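Local coordinates for hypothetical protein (Yersinia pestis, PDB 3V4H) that probably builds the hexameric rings that stack into the tube of a type VI secretion system, as other Hcp-family proteins do, at residues A[34-39]-A[87-92]; A[51-56]-A[81-86]; A[91-96]-A[128-133]; A[120-125]-A[157-162]. All coordinates share one frame; numbering follows the deposited sequence. Where two conformers were deposited one is given.

How the interactions relate
All four contacts belong to one Hcp beta-barrel domain with a single helix packed on it. Interaction 2 comes from the stretch between the two segments of interaction 1, and strand 76-85 runs on into helix 90-99. Interactions 1 and 3 share Pro91 and Asn92 at the start of that helix; their centres lie about 10 Å apart, and Ile36 packs on Leu93 and Tyr96 between them. Interaction 4, in the six-stranded sheet, lies across the chain's centre, its centre about 23 Å from that of interaction 3. Interactions 1 and 3 touch the second subunit and interactions 2 and 4 the third, so all four contacts lie beside interfaces between subunits of the six-chain assembly.

Interaction 1: A[34-39]-A[87-92]; sequences DGIEGE and DKASPN
The N-terminal end of helix 90-99 in the Hcp barrel opens with a capping box, and the 34-39 loop lies against it: Ile36 CG2 rests on Ala89 CB at 3.5 Å. Asp87 and Ser90 form the box. Asp87 N donates to Ser90 OG at 3.1 Å, while Asp87 OD1 takes a weak bond from Ala89 N; the other carboxylate oxygen, OD2, is held by His84. The short methyl of Ala89 lets the loop backbone come close, with Ala89 CB 3.4 Å from Glu37 O. The branched Ile36 is buried, and its CG2 reaches Asn92 CB at 3.7 Å, the Ile36 and Asn92 side chains running alongside each other and pointing opposite ways.

On the outer side, Lys88 runs out fully extended beside Glu37. With its CG opposite the backbone N (chi1 178°), it passes CD over Gly38 O at 3.5 Å and brings NZ to Glu37 OE1 at 2.9 Å, a salt bridge that meets the oxygen nearly end-on. Glu39 OE2 accepts a weak bond from Lys88 N at 3.5 Å, and the negative charge of Glu39 would probably be favourable near the N-terminal end of the helix. The loop leaves strand 29-33 and leads toward strand 49-50, whose Ile49 touches Asp87 and Ala89; Ile36 continues onto Leu93 and Tyr96 of the helix, and Ile173 of the second subunit packs on Pro91 and Asn92.

Interaction 2: A[51-56]-A[81-86]; sequences VLAWNW and CFAHYI
The ring of Tyr85 carries Leu52 on one face: CD1 sits over its centre, 3.7 Å from the centroid and 9° off the normal, a CH-pi contact, while CD2 approaches CE2. The Phe82 ring is met obliquely by Val51 CG2, and Val51 CG1 lies 3.9 Å from Phe82 CB. The branched ends of Leu52 and Val51 thus offer methyls, one over the Tyr85 face and one oblique to the Phe82 ring. Phe82 CG stands between its backbone N and carbonyl carbon (chi1 72°), which carries the ring away from segment 51-56.

The backbones run antiparallel. Leu52 N gives an almost straight bond to Ala83 O at 2.8 Å. Farther along, Asn55 and Cys81 form a hydrogen-bonded pair, in which Asn55 N donates to Cys81 O and Cys81 N to Asn55 O, each at 3.1 Å. Trp54 and Phe82 are the non-hydrogen-bonded pair between, facing the interior side, where Trp54 meets Phe108. The small Ala53 and Ala83 lie on the other face with Asn55 and Cys81.

Strand 76-85 is flanked on its far edge by strand 146-152, with Val51 and Phe82 packing on strand 29-33 and His84 on helix 90-99; residues 53-56 continue the sheet into a strand of the third subunit.

Interaction 3: A[91-96]-A[128-133]; sequences PNLLSY and VIITRV
Helix 91-96 crosses strand 128-133 at 98°, nearly square, with axes 8.3 Å apart at their closest: this is the helix of the Hcp fold laid against the outermost strand, within this chain, of the four-stranded sheet. The strand does not run straight past it. Thr131 and Arg132 both face Arg150 in a classic beta bulge, and the extra residue lets Ile130 and Val133, three positions apart, both point toward the helix.

Ile130 makes the main side-chain contact. Its CG1 lies opposite the carbonyl carbon (chi1 -61°), and the extended chain beyond it delivers CD1 between Leu93 and Tyr96. Both strand residues are beta-branched and suit an extended backbone; Ile130 has one more carbon, CD1, for this reach, while Val133 touches with CG2, which lies 4.3 Å from Leu94 CA and close to the carbonyl of Leu93. Tyr96 offers its CB to Ile130 CD1 at 3.7 Å while its ring leads away, and Lys101 makes a cation-pi contact with that ring.

Ile130 and Val133 also pack on Cys97, and Arg132 and Val133 extend the sheet to the second subunit. Contact is tightest where Leu93 and Ile130 cross at about a right angle: Leu93 CD2 is 3.5 Å from Ile130 CD1, closer than usual for two methyl carbons.

Interaction 4: A[120-125]-A[157-162]; sequences YLTIKF and TQDYVM
Strands 120-125 and 157-162 run antiparallel at 165°, their axes 4.6 Å apart, joined by five backbone hydrogen bonds in the six-stranded sheet of the Hcp barrel. Thr122 pairs with Asp159 and Lys124 with Thr157 as hydrogen-bonded pairs; Asp159 N to Thr122 O, at 2.8 Å and 175°, is nearly straight. Val161 N donates to Tyr120 O at the end, where Tyr120 and Leu121 both face Leu110 in a classic beta bulge.

Leu121, Ile123, Gln158 and Tyr160 share one face. Gln158 is stretched out with CG opposite its backbone N (chi1 178°), so its aliphatic part can serve as packing: CG meets Leu121 CD1 at 3.7 Å and Ile123 CG1 at 4.1 Å. Its NE2 is buried here without a polar partner, a cost of placing an amide among hydrocarbon side chains. Tyr160 CE1 comes to the edge of the Tyr120 ring, near its plane, at 3.8 Å from CD1.

The other face is more polar. Thr122 OG1 lies 3.6 Å from Asp159 CB, and beta-branched threonines at 122 and 157 suit an extended backbone. Asp159 OD1 is bonded to Ser174, and Lys124 NZ to Gln107; lysine and aspartate do not pair with each other, though their charges probably attract.

Strand 103-111 flanks 119-126 and strand 171-178 flanks 155-162, so both segments are interior to the sheet, while Pro91 of the third subunit packs on Gln158 and Tyr160.

Interaction 1: A[34-39]-A[87-92]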
loop_
_atom_site.group_PDB
_atom_site.type_symbol
_atom_site.label_atom_id
_atom_site.label_comp_id
_atom_site.label_asym_id
_atom_site.label_seq_id
_atom_site.Cartn_x
_atom_site.Cartn_y
_atom_site.Cartn_z
ATOM N N ASP A 34 23.970 23.887 -15.930
ATOM C CA ASP A 34 24.920 24.982 -15.993
ATOM C C ASP A 34 25.527 25.308 -14.672
ATOM O O ASP A 34 24.845 25.544 -13.717
ATOM C CB ASP A 34 24.283 26.230 -16.555
ATOM C CG ASP A 34 24.417 26.319 -18.045
ATOM O OD1 ASP A 34 25.381 25.794 -18.597
ATOM O OD2 ASP A 34 23.536 26.897 -18.683
ATOM N N GLY A 35 26.838 25.335 -14.639
ATOM C CA GLY A 35 27.574 25.648 -13.424
ATOM C C GLY A 35 27.681 24.509 -12.412
ATOM O O GLY A 35 28.337 24.662 -11.407
ATOM N N ILE A 36 27.050 23.365 -12.655
ATOM C CA ILE A 36 27.085 22.304 -11.677
ATOM C C ILE A 36 27.505 21.013 -12.391
ATOM O O ILE A 36 26.670 20.252 -12.948
ATOM C CB ILE A 36 25.715 22.129 -10.962
ATOM C CG1 ILE A 36 25.257 23.441 -10.298
ATOM C CG2 ILE A 36 25.797 21.024 -9.928
ATOM C CD1 ILE A 36 23.904 23.396 -9.610
ATOM N N GLU A 37 28.801 20.745 -12.340
ATOM C CA GLU A 37 29.322 19.508 -12.879
ATOM C C GLU A 37 28.974 18.243 -12.075
ATOM O O GLU A 37 28.887 18.266 -10.852
ATOM C CB GLU A 37 30.821 19.599 -12.978
ATOM C CG GLU A 37 31.255 20.335 -14.208
ATOM C CD GLU A 37 32.747 20.355 -14.337
ATOM O OE1 GLU A 37 33.435 19.667 -13.540
ATOM O OE2 GLU A 37 33.218 21.060 -15.242
ATOM N N GLY A 38 28.810 17.135 -12.780
ATOM C CA GLY A 38 28.714 15.819 -12.135
ATOM C C GLY A 38 30.033 15.130 -12.341
ATOM O O GLY A 38 31.051 15.797 -12.514
ATOM N N GLU A 39 30.029 13.807 -12.375
ATOM C CA GLU A 39 31.264 13.061 -12.510
ATOM C C GLU A 39 31.138 11.821 -13.415
ATOM O O GLU A 39 31.919 10.897 -13.293
ATOM C CB GLU A 39 31.764 12.659 -11.108
ATOM C CG GLU A 39 30.818 11.731 -10.380
ATOM C CD GLU A 39 31.123 11.544 -8.896
ATOM O OE1 GLU A 39 30.799 10.427 -8.413
ATOM O OE2 GLU A 39 31.614 12.487 -8.211
ATOM N N ASP A 87 26.814 12.915 -5.273
ATOM C CA ASP A 87 28.026 13.082 -6.027
ATOM C C ASP A 87 28.514 14.528 -5.945
ATOM O O ASP A 87 28.020 15.313 -5.136
ATOM C CB ASP A 87 27.853 12.586 -7.479
ATOM C CG ASP A 87 26.739 13.301 -8.247
ATOM O OD1 ASP A 87 26.337 14.430 -7.907
ATOM O OD2 ASP A 87 26.227 12.686 -9.207
ATOM N N LYS A 88 29.514 14.822 -6.776
ATOM C CA LYS A 88 30.126 16.151 -6.954
ATOM C C LYS A 88 29.107 17.298 -7.118
ATOM O O LYS A 88 29.303 18.391 -6.588
ATOM C CB LYS A 88 31.070 16.034 -8.162
ATOM C CG LYS A 88 31.799 17.262 -8.615
ATOM C CD LYS A 88 32.779 16.911 -9.721
ATOM C CE LYS A 88 33.553 18.152 -10.091
ATOM N NZ LYS A 88 34.364 18.008 -11.326
ATOM N N ALA A 89 27.997 17.029 -7.795
ATOM C CA ALA A 89 26.935 18.017 -7.993
ATOM C C ALA A 89 26.083 18.314 -6.759
ATOM O O ALA A 89 25.552 19.410 -6.642
ATOM C CB ALA A 89 26.036 17.582 -9.132
ATOM N N SER A 90 25.979 17.366 -5.837
ATOM C CA SER A 90 25.001 17.451 -4.742
ATOM C C SER A 90 25.120 18.710 -3.849
ATOM O O SER A 90 24.134 19.384 -3.565
ATOM C CB SER A 90 25.077 16.177 -3.873
ATOM O OG SER A 90 24.647 15.011 -4.602
ATOM N N PRO A 91 26.314 19.022 -3.366
ATOM C CA PRO A 91 26.318 20.218 -2.514
ATOM C C PRO A 91 25.996 21.535 -3.264
ATOM O O PRO A 91 25.449 22.470 -2.659
ATOM C CB PRO A 91 27.729 20.248 -1.918
ATOM C CG PRO A 91 28.535 19.297 -2.712
ATOM C CD PRO A 91 27.652 18.458 -3.589
ATOM N N ASN A 92 26.335 21.605 -4.555
ATOM C CA ASN A 92 25.994 22.766 -5.385
ATOM C C ASN A 92 24.488 22.798 -5.618
ATOM O O ASN A 92 23.862 23.851 -5.552
ATOM C CB ASN A 92 26.736 22.733 -6.739
ATOM C CG ASN A 92 28.166 23.243 -6.648
ATOM O OD1 ASN A 92 28.490 24.007 -5.778
ATOM N ND2 ASN A 92 29.022 22.813 -7.561
#

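Interaction 2: A[51-56]-A[81-86]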
loop_
_atom_site.group_PDB
_atom_site.type_symbol
_atom_site.label_atom_id
_atom_site.label_comp_id
_atom_site.label_asym_id
_atom_site.label_seq_id
_atom_site.Cartn_x
_atom_site.Cartn_y
_atom_site.Cartn_z
ATOM N N VAL A 51 21.836 9.965 -14.575
ATOM C CA VAL A 51 20.494 9.931 -14.015
ATOM C C VAL A 51 20.060 8.476 -13.860
ATOM O O VAL A 51 20.246 7.642 -14.760
ATOM C CB VAL A 51 19.509 10.699 -14.890
ATOM C CG1 VAL A 51 18.088 10.573 -14.390
ATOM C CG2 VAL A 51 19.895 12.181 -14.894
ATOM N N LEU A 52 19.434 8.210 -12.723
ATOM C CA LEU A 52 18.912 6.890 -12.368
ATOM C C LEU A 52 17.430 6.796 -12.668
ATOM O O LEU A 52 16.928 5.738 -12.961
ATOM C CB LEU A 52 19.138 6.688 -10.847
ATOM C CG LEU A 52 20.609 6.692 -10.347
ATOM C CD1 LEU A 52 20.702 6.495 -8.830
ATOM C CD2 LEU A 52 21.424 5.636 -11.084
ATOM N N ALA A 53 16.686 7.904 -12.597
ATOM C CA ALA A 53 15.244 7.813 -12.823
ATOM C C ALA A 53 14.753 9.247 -12.961
ATOM O O ALA A 53 15.511 10.160 -12.585
ATOM C CB ALA A 53 14.559 7.134 -11.583
ATOM N N TRP A 54 13.599 9.423 -13.578
ATOM C CA TRP A 54 13.020 10.753 -13.803
ATOM C C TRP A 54 11.563 10.717 -14.061
ATOM O O TRP A 54 11.012 9.696 -14.412
ATOM C CB TRP A 54 13.712 11.465 -14.993
ATOM C CG TRP A 54 13.481 10.787 -16.307
ATOM C CD1 TRP A 54 14.046 9.602 -16.759
ATOM C CD2 TRP A 54 12.595 11.213 -17.387
ATOM N NE1 TRP A 54 13.574 9.294 -17.993
ATOM C CE2 TRP A 54 12.710 10.220 -18.428
ATOM C CE3 TRP A 54 11.773 12.289 -17.587
ATOM C CZ2 TRP A 54 11.995 10.316 -19.626
ATOM C CZ3 TRP A 54 11.060 12.390 -18.799
ATOM C CH2 TRP A 54 11.178 11.447 -19.783
ATOM N N ASN A 55 10.896 11.869 -13.952
ATOM C CA ASN A 55 9.544 11.920 -14.352
ATOM C C ASN A 55 9.135 13.381 -14.473
ATOM O O ASN A 55 9.879 14.230 -14.025
ATOM C CB ASN A 55 8.639 11.147 -13.394
ATOM C CG ASN A 55 8.677 11.717 -11.996
ATOM O OD1 ASN A 55 8.135 12.791 -11.736
ATOM N ND2 ASN A 55 9.325 11.008 -11.099
ATOM N N TRP A 56 8.052 13.615 -15.208
ATOM C CA TRP A 56 7.573 14.949 -15.554
ATOM C C TRP A 56 6.199 14.805 -16.115
ATOM O O TRP A 56 5.914 13.844 -16.864
ATOM C CB TRP A 56 8.467 15.553 -16.649
ATOM C CG TRP A 56 8.111 16.973 -16.890
ATOM C CD1 TRP A 56 7.863 17.937 -15.935
ATOM C CD2 TRP A 56 7.883 17.642 -18.178
ATOM N NE1 TRP A 56 7.528 19.131 -16.523
ATOM C CE2 TRP A 56 7.506 19.009 -17.868
ATOM C CE3 TRP A 56 7.959 17.255 -19.499
ATOM C CZ2 TRP A 56 7.228 19.945 -18.862
ATOM C CZ3 TRP A 56 7.656 18.196 -20.498
ATOM C CH2 TRP A 56 7.319 19.518 -20.179
ATOM N N CYS A 81 11.715 16.161 -12.449
ATOM C CA CYS A 81 12.227 15.361 -11.342
ATOM C C CYS A 81 13.290 14.414 -11.883
ATOM O O CYS A 81 13.113 13.849 -12.988
ATOM C CB CYS A 81 11.110 14.470 -10.741
ATOM S SG CYS A 81 9.891 15.339 -9.697
ATOM N N PHE A 82 14.409 14.300 -11.167
ATOM C CA PHE A 82 15.373 13.207 -11.414
ATOM C C PHE A 82 16.062 12.816 -10.133
ATOM O O PHE A 82 16.101 13.606 -9.172
ATOM C CB PHE A 82 16.411 13.560 -12.481
ATOM C CG PHE A 82 17.430 14.545 -12.069
ATOM C CD1 PHE A 82 18.669 14.127 -11.598
ATOM C CD2 PHE A 82 17.206 15.908 -12.222
ATOM C CE1 PHE A 82 19.639 15.049 -11.214
ATOM C CE2 PHE A 82 18.148 16.837 -11.824
ATOM C CZ PHE A 82 19.369 16.412 -11.320
ATOM N N ALA A 83 16.601 11.602 -10.168
ATOM C CA ALA A 83 17.408 10.963 -9.151
ATOM C C ALA A 83 18.829 10.706 -9.651
ATOM O O ALA A 83 19.041 10.262 -10.806
ATOM C CB ALA A 83 16.787 9.594 -8.792
ATOM N N HIS A 84 19.814 10.895 -8.778
ATOM C CA HIS A 84 21.212 10.474 -9.037
ATOM C C HIS A 84 21.853 10.024 -7.743
ATOM O O HIS A 84 21.319 10.267 -6.675
ATOM C CB HIS A 84 22.023 11.640 -9.682
ATOM C CG HIS A 84 22.271 12.810 -8.750
ATOM N ND1 HIS A 84 23.508 13.275 -8.477
ATOM C CD2 HIS A 84 21.397 13.546 -7.958
ATOM C CE1 HIS A 84 23.408 14.256 -7.564
ATOM N NE2 HIS A 84 22.123 14.431 -7.265
ATOM N N TYR A 85 22.993 9.335 -7.815
ATOM C CA TYR A 85 23.787 9.100 -6.622
ATOM C C TYR A 85 24.321 10.404 -6.066
ATOM O O TYR A 85 24.518 11.378 -6.814
ATOM C CB TYR A 85 24.944 8.177 -6.949
ATOM C CG TYR A 85 24.476 6.782 -7.268
ATOM C CD1 TYR A 85 23.685 6.082 -6.364
ATOM C CD2 TYR A 85 24.800 6.181 -8.476
ATOM C CE1 TYR A 85 23.218 4.807 -6.645
ATOM C CE2 TYR A 85 24.378 4.885 -8.759
ATOM C CZ TYR A 85 23.581 4.208 -7.848
ATOM O OH TYR A 85 23.146 2.930 -8.136
ATOM N N ILE A 86 24.555 10.434 -4.758
ATOM C CA ILE A 86 25.132 11.633 -4.140
ATOM C C ILE A 86 26.518 11.742 -4.727
ATOM O O ILE A 86 27.253 10.757 -4.795
ATOM C CB ILE A 86 25.082 11.633 -2.608
ATOM C CG1 ILE A 86 23.605 11.819 -2.174
ATOM C CG2 ILE A 86 25.953 12.768 -2.003
ATOM C CD1 ILE A 86 23.370 11.553 -0.702
#

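Interaction 3: A[91-96]-A[128-133]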
loop_
_atom_site.group_PDB
_atom_site.type_symbol
_atom_site.label_atom_id
_atom_site.label_comp_id
_atom_site.label_asym_id
_atom_site.label_seq_id
_atom_site.Cartn_x
_atom_site.Cartn_y
_atom_site.Cartn_z
ATOM N N PRO A 91 26.314 19.022 -3.366
ATOM C CA PRO A 91 26.318 20.218 -2.514
ATOM C C PRO A 91 25.996 21.535 -3.264
ATOM O O PRO A 91 25.449 22.470 -2.659
ATOM C CB PRO A 91 27.729 20.248 -1.918
ATOM C CG PRO A 91 28.535 19.297 -2.712
ATOM C CD PRO A 91 27.652 18.458 -3.589
ATOM N N ASN A 92 26.335 21.605 -4.555
ATOM C CA ASN A 92 25.994 22.766 -5.385
ATOM C C ASN A 92 24.488 22.798 -5.618
ATOM O O ASN A 92 23.862 23.851 -5.552
ATOM C CB ASN A 92 26.736 22.733 -6.739
ATOM C CG ASN A 92 28.166 23.243 -6.648
ATOM O OD1 ASN A 92 28.490 24.007 -5.778
ATOM N ND2 ASN A 92 29.022 22.813 -7.561
ATOM N N LEU A 93 23.897 21.638 -5.874
ATOM C CA LEU A 93 22.448 21.565 -6.054
ATOM C C LEU A 93 21.754 22.022 -4.780
ATOM O O LEU A 93 20.802 22.776 -4.830
ATOM C CB LEU A 93 22.008 20.153 -6.425
ATOM C CG LEU A 93 22.436 19.673 -7.799
ATOM C CD1 LEU A 93 22.260 18.147 -7.946
ATOM C CD2 LEU A 93 21.673 20.431 -8.881
ATOM N N LEU A 94 22.256 21.586 -3.629
ATOM C CA LEU A 94 21.659 21.985 -2.352
ATOM C C LEU A 94 21.775 23.511 -2.116
ATOM O O LEU A 94 20.803 24.153 -1.684
ATOM C CB LEU A 94 22.281 21.187 -1.190
ATOM C CG LEU A 94 21.853 21.601 0.211
ATOM C CD1 LEU A 94 20.337 21.615 0.309
ATOM C CD2 LEU A 94 22.480 20.666 1.237
ATOM N N SER A 95 22.943 24.095 -2.399
ATOM C CA SER A 95 23.106 25.567 -2.316
ATOM C C SER A 95 22.104 26.330 -3.194
ATOM O O SER A 95 21.442 27.242 -2.707
ATOM C CB SER A 95 24.514 26.025 -2.739
ATOM O OG SER A 95 25.521 25.419 -1.963
ATOM N N TYR A 96 22.017 25.971 -4.480
ATOM C CA TYR A 96 21.159 26.697 -5.439
ATOM C C TYR A 96 19.717 26.642 -4.982
ATOM O O TYR A 96 18.963 27.616 -5.123
ATOM C CB TYR A 96 21.250 26.105 -6.857
ATOM C CG TYR A 96 22.416 26.613 -7.693
ATOM C CD1 TYR A 96 22.200 27.291 -8.884
ATOM C CD2 TYR A 96 23.734 26.398 -7.289
ATOM C CE1 TYR A 96 23.265 27.762 -9.652
ATOM C CE2 TYR A 96 24.800 26.837 -8.050
ATOM C CZ TYR A 96 24.561 27.523 -9.232
ATOM O OH TYR A 96 25.625 27.938 -9.978
ATOM N N VAL A 128 16.176 27.728 -14.840
ATOM C CA VAL A 128 15.802 26.662 -13.905
ATOM C C VAL A 128 16.037 27.075 -12.443
ATOM O O VAL A 128 17.025 27.763 -12.131
ATOM C CB VAL A 128 16.613 25.390 -14.204
ATOM C CG1 VAL A 128 16.452 24.374 -13.076
ATOM C CG2 VAL A 128 16.186 24.790 -15.545
ATOM N N ILE A 129 15.103 26.711 -11.572
ATOM C CA ILE A 129 15.245 26.903 -10.124
ATOM C C ILE A 129 15.021 25.556 -9.451
ATOM O O ILE A 129 14.076 24.844 -9.775
ATOM C CB ILE A 129 14.241 27.917 -9.572
ATOM C CG1 ILE A 129 14.494 29.290 -10.206
ATOM C CG2 ILE A 129 14.327 27.999 -8.046
ATOM C CD1 ILE A 129 13.488 30.344 -9.812
ATOM N N ILE A 130 15.927 25.198 -8.556
ATOM C CA ILE A 130 15.880 23.942 -7.852
ATOM C C ILE A 130 14.924 24.096 -6.709
ATOM O O ILE A 130 15.151 24.885 -5.811
ATOM C CB ILE A 130 17.275 23.504 -7.406
ATOM C CG1 ILE A 130 18.144 23.324 -8.651
ATOM C CG2 ILE A 130 17.225 22.156 -6.652
ATOM C CD1 ILE A 130 19.602 23.188 -8.319
ATOM N N THR A 131 13.821 23.366 -6.793
ATOM C CA THR A 131 12.685 23.495 -5.886
ATOM C C THR A 131 12.678 22.455 -4.759
ATOM O O THR A 131 11.995 22.642 -3.747
ATOM C CB THR A 131 11.418 23.274 -6.681
ATOM O OG1 THR A 131 11.539 22.000 -7.366
ATOM C CG2 THR A 131 11.269 24.405 -7.685
ATOM N N ARG A 132 13.425 21.370 -4.934
ATOM C CA ARG A 132 13.453 20.261 -3.941
ATOM C C ARG A 132 14.714 19.406 -4.015
ATOM O O ARG A 132 15.166 19.075 -5.094
ATOM C CB ARG A 132 12.225 19.371 -4.089
ATOM C CG ARG A 132 11.560 19.083 -2.745
ATOM C CD ARG A 132 10.480 18.002 -2.832
ATOM N NE ARG A 132 9.140 18.602 -2.864
ATOM C CZ ARG A 132 8.002 17.927 -3.029
ATOM N NH1 ARG A 132 8.009 16.603 -3.174
ATOM N NH2 ARG A 132 6.842 18.582 -3.036
ATOM N N VAL A 133 15.293 19.099 -2.852
ATOM C CA VAL A 133 16.405 18.155 -2.726
ATOM C C VAL A 133 16.125 17.148 -1.597
ATOM O O VAL A 133 16.119 17.524 -0.423
ATOM C CB VAL A 133 17.745 18.857 -2.418
ATOM C CG1 VAL A 133 18.869 17.813 -2.434
ATOM C CG2 VAL A 133 18.013 20.022 -3.390
#

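Interaction 4: A[120-125]-A[157-162]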
loop_
_atom_site.group_PDB
_atom_site.type_symbol
_atom_site.label_atom_id
_atom_site.label_comp_id
_atom_site.label_asym_id
_atom_site.label_seq_id
_atom_site.Cartn_x
_atom_site.Cartn_y
_atom_site.Cartn_z
ATOM N N TYR A 120 18.359 9.711 -28.409
ATOM C CA TYR A 120 17.109 9.781 -29.165
ATOM C C TYR A 120 16.128 10.757 -28.568
ATOM O O TYR A 120 15.175 11.127 -29.230
ATOM C CB TYR A 120 16.485 8.412 -29.367
ATOM C CG TYR A 120 16.025 7.768 -28.102
ATOM C CD1 TYR A 120 14.740 7.949 -27.693
ATOM C CD2 TYR A 120 16.869 6.991 -27.312
ATOM C CE1 TYR A 120 14.267 7.401 -26.541
ATOM C CE2 TYR A 120 16.408 6.402 -26.133
ATOM C CZ TYR A 120 15.075 6.631 -25.764
ATOM O OH TYR A 120 14.441 6.121 -24.659
ATOM N N LEU A 121 16.339 11.190 -27.333
ATOM C CA LEU A 121 15.471 12.213 -26.735
ATOM C C LEU A 121 16.291 13.222 -25.953
ATOM O O LEU A 121 17.135 12.866 -25.098
ATOM C CB LEU A 121 14.445 11.557 -25.815
ATOM C CG LEU A 121 13.583 12.506 -24.973
ATOM C CD1 LEU A 121 12.530 13.123 -25.855
ATOM C CD2 LEU A 121 12.944 11.838 -23.759
ATOM N N THR A 122 16.077 14.488 -26.237
ATOM C CA THR A 122 16.745 15.534 -25.503
ATOM C C THR A 122 15.709 16.522 -25.050
ATOM O O THR A 122 14.803 16.913 -25.808
ATOM C CB THR A 122 17.870 16.186 -26.322
ATOM O OG1 THR A 122 17.297 16.954 -27.361
ATOM C CG2 THR A 122 18.788 15.158 -26.952
ATOM N N ILE A 123 15.791 16.913 -23.792
ATOM C CA ILE A 123 14.919 17.971 -23.287
ATOM C C ILE A 123 15.832 19.031 -22.722
ATOM O O ILE A 123 16.715 18.744 -21.904
ATOM C CB ILE A 123 13.956 17.513 -22.166
ATOM C CG1 ILE A 123 13.168 16.293 -22.604
ATOM C CG2 ILE A 123 12.959 18.643 -21.850
ATOM C CD1 ILE A 123 12.376 15.584 -21.507
ATOM N N LYS A 124 15.650 20.260 -23.190
ATOM C CA LYS A 124 16.468 21.339 -22.759
ATOM C C LYS A 124 15.531 22.275 -22.025
ATOM O O LYS A 124 14.441 22.521 -22.502
ATOM C CB LYS A 124 17.071 22.037 -23.965
ATOM C CG LYS A 124 17.873 21.132 -24.906
ATOM C CD LYS A 124 18.372 21.946 -26.108
ATOM C CE LYS A 124 18.911 21.084 -27.247
ATOM N NZ LYS A 124 19.631 19.859 -26.791
ATOM N N PHE A 125 15.941 22.743 -20.850
ATOM C CA PHE A 125 15.151 23.660 -20.056
ATOM C C PHE A 125 15.915 24.967 -19.886
ATOM O O PHE A 125 17.154 24.965 -19.849
ATOM C CB PHE A 125 14.828 23.072 -18.668
ATOM C CG PHE A 125 14.449 21.627 -18.680
ATOM C CD1 PHE A 125 13.124 21.228 -18.560
ATOM C CD2 PHE A 125 15.428 20.645 -18.731
ATOM C CE1 PHE A 125 12.786 19.890 -18.523
ATOM C CE2 PHE A 125 15.090 19.300 -18.705
ATOM C CZ PHE A 125 13.764 18.922 -18.601
ATOM N N THR A 157 12.345 22.695 -24.430
ATOM C CA THR A 157 12.218 22.111 -25.759
ATOM C C THR A 157 12.396 20.619 -25.640
ATOM O O THR A 157 13.268 20.171 -24.896
ATOM C CB THR A 157 13.274 22.698 -26.685
ATOM O OG1 THR A 157 12.881 24.042 -27.033
ATOM C CG2 THR A 157 13.400 21.898 -27.973
ATOM N N GLN A 158 11.577 19.839 -26.344
ATOM C CA GLN A 158 11.764 18.396 -26.350
ATOM C C GLN A 158 11.954 17.961 -27.775
ATOM O O GLN A 158 11.095 18.236 -28.623
ATOM C CB GLN A 158 10.529 17.705 -25.727
ATOM C CG GLN A 158 10.551 16.200 -25.711
ATOM C CD GLN A 158 9.158 15.611 -25.471
ATOM O OE1 GLN A 158 8.220 15.912 -26.197
ATOM N NE2 GLN A 158 9.028 14.805 -24.441
ATOM N N ASP A 159 13.074 17.283 -28.036
ATOM C CA ASP A 159 13.395 16.751 -29.364
ATOM C C ASP A 159 13.487 15.246 -29.337
ATOM O O ASP A 159 14.236 14.682 -28.521
ATOM C CB ASP A 159 14.747 17.259 -29.838
ATOM C CG ASP A 159 14.784 18.778 -30.078
ATOM O OD1 ASP A 159 13.859 19.372 -30.668
ATOM O OD2 ASP A 159 15.779 19.376 -29.655
ATOM N N TYR A 160 12.731 14.588 -30.208
ATOM C CA TYR A 160 12.862 13.157 -30.407
ATOM C C TYR A 160 13.470 12.893 -31.793
ATOM O O TYR A 160 12.958 13.376 -32.833
ATOM C CB TYR A 160 11.452 12.530 -30.272
ATOM C CG TYR A 160 11.435 11.042 -30.512
ATOM C CD1 TYR A 160 11.576 10.169 -29.466
ATOM C CD2 TYR A 160 11.294 10.511 -31.798
ATOM C CE1 TYR A 160 11.632 8.809 -29.677
ATOM C CE2 TYR A 160 11.344 9.138 -32.021
ATOM C CZ TYR A 160 11.493 8.295 -30.919
ATOM O OH TYR A 160 11.515 6.912 -31.065
ATOM N N VAL A 161 14.548 12.141 -31.813
ATOM C CA VAL A 161 15.368 11.986 -32.977
ATOM C C VAL A 161 15.055 10.611 -33.560
ATOM O O VAL A 161 15.159 9.625 -32.853
ATOM C CB VAL A 161 16.868 12.088 -32.575
ATOM C CG1 VAL A 161 17.776 11.760 -33.753
ATOM C CG2 VAL A 161 17.214 13.476 -32.004
ATOM N N MET A 162 14.625 10.551 -34.815
ATOM C CA MET A 162 14.412 9.281 -35.523
ATOM C C MET A 162 15.585 8.959 -36.414
ATOM O O MET A 162 16.200 9.858 -36.990
ATOM C CB MET A 162 13.208 9.373 -36.459
ATOM C CG MET A 162 11.907 9.559 -35.752
ATOM S SD MET A 162 10.891 10.648 -36.722
ATOM C CE MET A 162 10.946 9.929 -38.374
#